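Local coordinates for protein L-ornithine 5-monooxygenase (Pseudomonas aeruginosa, PDB 3S5W) that hydroxylates the side-chain nitrogen of L-ornithine with FAD, NADPH and oxygen, the first step toward the hydroxamate siderophore pyoverdin, at residues A[76-81]-A[243-248]. Numbering follows the deposited sequence.
With FAD (flavin-adenine dinucleotide), chain C.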
loop_
_atom_site.group_PDB
_atom_site.type_symbol
_atom_site.label_atom_id
_atom_site.label_comp_id
_atom_site.label_asym_id
_atom_site.label_seq_id
_atom_site.Cartn_x
_atom_site.Cartn_y
_atom_site.Cartn_z
ATOM N N THR A 76 -10.516 1.178 3.464
ATOM C CA THR A 76 -9.896 1.118 4.807
ATOM C C THR A 76 -10.054 2.434 5.571
ATOM O O THR A 76 -9.535 2.558 6.695
ATOM C CB THR A 76 -8.399 0.778 4.762
ATOM O OG1 THR A 76 -7.633 1.867 4.186
ATOM C CG2 THR A 76 -8.146 -0.535 3.998
ATOM N N LEU A 77 -10.764 3.402 4.970
ATOM C CA LEU A 77 -10.811 4.761 5.548
ATOM C C LEU A 77 -11.866 4.851 6.650
ATOM O O LEU A 77 -12.890 5.552 6.524
ATOM C CB LEU A 77 -11.003 5.829 4.460
ATOM C CG LEU A 77 -9.878 5.907 3.413
ATOM C CD1 LEU A 77 -10.238 6.836 2.213
ATOM C CD2 LEU A 77 -8.584 6.398 4.091
ATOM N N VAL A 78 -11.616 4.135 7.738
ATOM C CA VAL A 78 -12.536 4.138 8.868
ATOM C C VAL A 78 -12.317 5.422 9.663
ATOM O O VAL A 78 -11.299 6.119 9.496
ATOM C CB VAL A 78 -12.389 2.882 9.792
ATOM C CG1 VAL A 78 -12.661 1.608 8.994
ATOM C CG2 VAL A 78 -10.985 2.795 10.396
ATOM N N SER A 79 -13.282 5.721 10.519
ATOM C CA SER A 79 -13.278 6.951 11.315
ATOM C C SER A 79 -11.953 7.120 12.107
ATOM O O SER A 79 -11.361 8.194 12.085
ATOM C CB SER A 79 -14.528 6.970 12.218
ATOM O OG SER A 79 -14.420 8.001 13.156
ATOM N N GLN A 80 -11.488 6.065 12.780
ATOM C CA GLN A 80 -10.141 6.082 13.413
ATOM C C GLN A 80 -9.070 5.461 12.497
ATOM O O GLN A 80 -8.772 4.232 12.553
ATOM C CB GLN A 80 -10.116 5.439 14.822
ATOM C CG GLN A 80 -8.691 5.340 15.487
ATOM C CD GLN A 80 -8.046 6.715 15.734
ATOM O OE1 GLN A 80 -8.686 7.621 16.279
ATOM N NE2 GLN A 80 -6.775 6.869 15.337
ATOM N N SER A 81 -8.496 6.323 11.654
ATOM C CA SER A 81 -7.413 5.910 10.786
ATOM C C SER A 81 -6.507 7.121 10.579
ATOM O O SER A 81 -6.723 7.936 9.688
ATOM C CB SER A 81 -7.935 5.315 9.473
ATOM O OG SER A 81 -8.845 6.173 8.812
ATOM N N PHE A 243 -10.370 -3.673 14.755
ATOM C CA PHE A 243 -10.926 -3.891 16.070
ATOM C C PHE A 243 -11.569 -2.649 16.684
ATOM O O PHE A 243 -12.640 -2.728 17.263
ATOM C CB PHE A 243 -9.861 -4.402 17.048
ATOM C CG PHE A 243 -10.396 -4.646 18.428
ATOM C CD1 PHE A 243 -11.119 -5.817 18.709
ATOM C CD2 PHE A 243 -10.171 -3.717 19.457
ATOM C CE1 PHE A 243 -11.633 -6.046 20.002
ATOM C CE2 PHE A 243 -10.669 -3.924 20.750
ATOM C CZ PHE A 243 -11.406 -5.116 21.022
ATOM N N ILE A 244 -10.883 -1.521 16.615
ATOM C CA ILE A 244 -11.376 -0.317 17.282
ATOM C C ILE A 244 -12.651 0.176 16.549
ATOM O O ILE A 244 -13.639 0.629 17.191
ATOM C CB ILE A 244 -10.242 0.753 17.323
ATOM C CG1 ILE A 244 -9.296 0.455 18.495
ATOM C CG2 ILE A 244 -10.795 2.187 17.375
ATOM C CD1 ILE A 244 -9.977 0.443 19.932
ATOM N N ASP A 245 -12.644 0.085 15.220
ATOM C CA ASP A 245 -13.866 0.429 14.501
ATOM C C ASP A 245 -15.079 -0.438 14.899
ATOM O O ASP A 245 -16.170 0.085 15.136
ATOM C CB ASP A 245 -13.680 0.371 12.996
ATOM C CG ASP A 245 -14.762 1.148 12.274
ATOM O OD1 ASP A 245 -14.858 2.369 12.512
ATOM O OD2 ASP A 245 -15.489 0.547 11.476
ATOM N N LEU A 246 -14.902 -1.765 14.962
ATOM C CA LEU A 246 -15.983 -2.630 15.446
ATOM C C LEU A 246 -16.410 -2.221 16.849
ATOM O O LEU A 246 -17.631 -2.077 17.124
ATOM C CB LEU A 246 -15.619 -4.126 15.391
ATOM C CG LEU A 246 -15.396 -4.625 13.947
ATOM C CD1 LEU A 246 -14.851 -6.047 13.966
ATOM C CD2 LEU A 246 -16.700 -4.571 13.162
ATOM N N ASN A 247 -15.434 -2.033 17.738
ATOM C CA ASN A 247 -15.760 -1.684 19.122
ATOM C C ASN A 247 -16.591 -0.395 19.210
ATOM O O ASN A 247 -17.603 -0.328 19.961
ATOM C CB ASN A 247 -14.480 -1.468 19.933
ATOM C CG ASN A 247 -14.763 -1.099 21.394
ATOM O OD1 ASN A 247 -15.227 -1.931 22.165
ATOM N ND2 ASN A 247 -14.493 0.157 21.767
ATOM N N ASP A 248 -16.141 0.616 18.455
ATOM C CA ASP A 248 -16.706 1.963 18.547
ATOM C C ASP A 248 -18.027 2.115 17.784
ATOM O O ASP A 248 -18.891 2.853 18.226
ATOM C CB ASP A 248 -15.708 3.037 18.064
ATOM C CG ASP A 248 -14.508 3.223 18.999
ATOM O OD1 ASP A 248 -14.482 2.624 20.091
ATOM O OD2 ASP A 248 -13.574 3.977 18.616
HETATM P PA FAD C . -0.971 2.309 -4.306
HETATM O O1A FAD C . -1.364 0.973 -3.799
HETATM O O2A FAD C . -1.370 3.496 -3.413
HETATM O O5B FAD C . -1.628 2.556 -5.772
HETATM C C5B FAD C . -1.594 1.520 -6.726
HETATM C C4B FAD C . -2.632 1.920 -7.760
HETATM O O4B FAD C . -2.553 0.994 -8.810
HETATM C C3B FAD C . -4.040 1.807 -7.185
HETATM O O3B FAD C . -4.699 3.054 -7.282
HETATM C C2B FAD C . -4.719 0.727 -8.037
HETATM O O2B FAD C . -6.050 1.078 -8.398
HETATM C C1B FAD C . -3.868 0.722 -9.271
HETATM N N9A FAD C . -3.756 -0.559 -9.961
HETATM C C8A FAD C . -3.400 -1.795 -9.430
HETATM N N7A FAD C . -3.349 -2.686 -10.465
HETATM C C5A FAD C . -3.639 -2.020 -11.615
HETATM C C6A FAD C . -3.726 -2.435 -12.943
HETATM N N6A FAD C . -3.266 -3.641 -13.312
HETATM N N1A FAD C . -4.065 -1.490 -13.908
HETATM C C2A FAD C . -4.298 -0.165 -13.599
HETATM N N3A FAD C . -4.210 0.253 -12.275
HETATM C C4A FAD C . -3.887 -0.672 -11.309
HETATM N N1 FAD C . 2.258 4.527 3.850
HETATM C C2 FAD C . 2.698 5.600 4.614
HETATM O O2 FAD C . 3.784 6.110 4.392
HETATM N N3 FAD C . 1.919 6.106 5.633
HETATM C C4 FAD C . 0.683 5.577 5.915
HETATM O O4 FAD C . -0.003 6.095 6.813
HETATM C C4X FAD C . 0.236 4.478 5.158
HETATM N N5 FAD C . -0.999 3.907 5.430
HETATM C C5X FAD C . -1.433 2.818 4.692
HETATM C C6 FAD C . -2.684 2.251 4.979
HETATM C C7 FAD C . -3.147 1.158 4.258
HETATM C C7M FAD C . -4.495 0.595 4.630
HETATM C C8 FAD C . -2.344 0.613 3.263
HETATM C C8M FAD C . -2.781 -0.565 2.441
HETATM C C9 FAD C . -1.103 1.168 2.968
HETATM C C9A FAD C . -0.636 2.291 3.665
HETATM N N10 FAD C . 0.611 2.862 3.386
HETATM C C10 FAD C . 1.046 3.941 4.148
HETATM C "C1'" FAD C . 1.532 2.306 2.344
HETATM C "C2'" FAD C . 1.087 2.572 0.891
HETATM O "O2'" FAD C . 1.664 1.487 0.156
HETATM C "C3'" FAD C . 1.659 3.898 0.413
HETATM O "O3'" FAD C . 1.238 4.997 1.247
HETATM C "C4'" FAD C . 1.205 4.230 -1.031
HETATM O "O4'" FAD C . -0.204 4.058 -1.131
HETATM C "C5'" FAD C . 1.966 3.459 -2.141
HETATM O "O5'" FAD C . 1.701 4.122 -3.363
HETATM P P FAD C . 1.683 3.365 -4.794
HETATM O O1P FAD C . 1.200 4.399 -5.781
HETATM O O2P FAD C . 3.053 2.777 -4.995
HETATM O O3P FAD C . 0.597 2.214 -4.591
HETATM O O HOH W 1 -15.633 4.227 10.679
HETATM O O HOH W 2 -12.676 3.709 13.631
#
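D245 reaches from helix 237-249 toward the loop 76-81 and meets it at V78 and, through two waters, at S79 and Q80. CB points to the loop, and CG, trans to the backbone N (chi1 -161°), extends the carboxylate that way. There CG lies 3.8 Å from CB of V78. Of the two oxygens, OD1 touches the same V78 CB at 3.7 Å and accepts a hydrogen from each water. Water 1, 2.7 Å from D245 OD1, accepts in turn from the backbone N of S79; water 2 accepts from the backbone N of Q80, 2.8 Å away. One carboxylate oxygen thus serves two successive loop amides indirectly. OD2 rests 3.9 Å from V78 CG1 and is hydrogen-bonded to the hydroxyl of Y213, whose side chain also packs on V78, so both oxygens have polar partners. The helix begins within a GxGxxA pattern consistent with a Rossmann-type NADP site, where G235 to S238 bind NADP(+), whereas the loop follows strand 61-65 of the FAD-binding sheet; the contact therefore bridges the two dinucleotide-binding halves. Two residues before V78, OG1 of T76 lies 3.4 Å from the flavin methyl C7M. One residue earlier on the helix than D245, CG2 of I244 meets CB of Q80 loosely at 4.2 Å, while the bent Q80 chain (chi2 63°) carries its amide away from helix 237-249, with OE1 weakly hydrogen-bonded to R315.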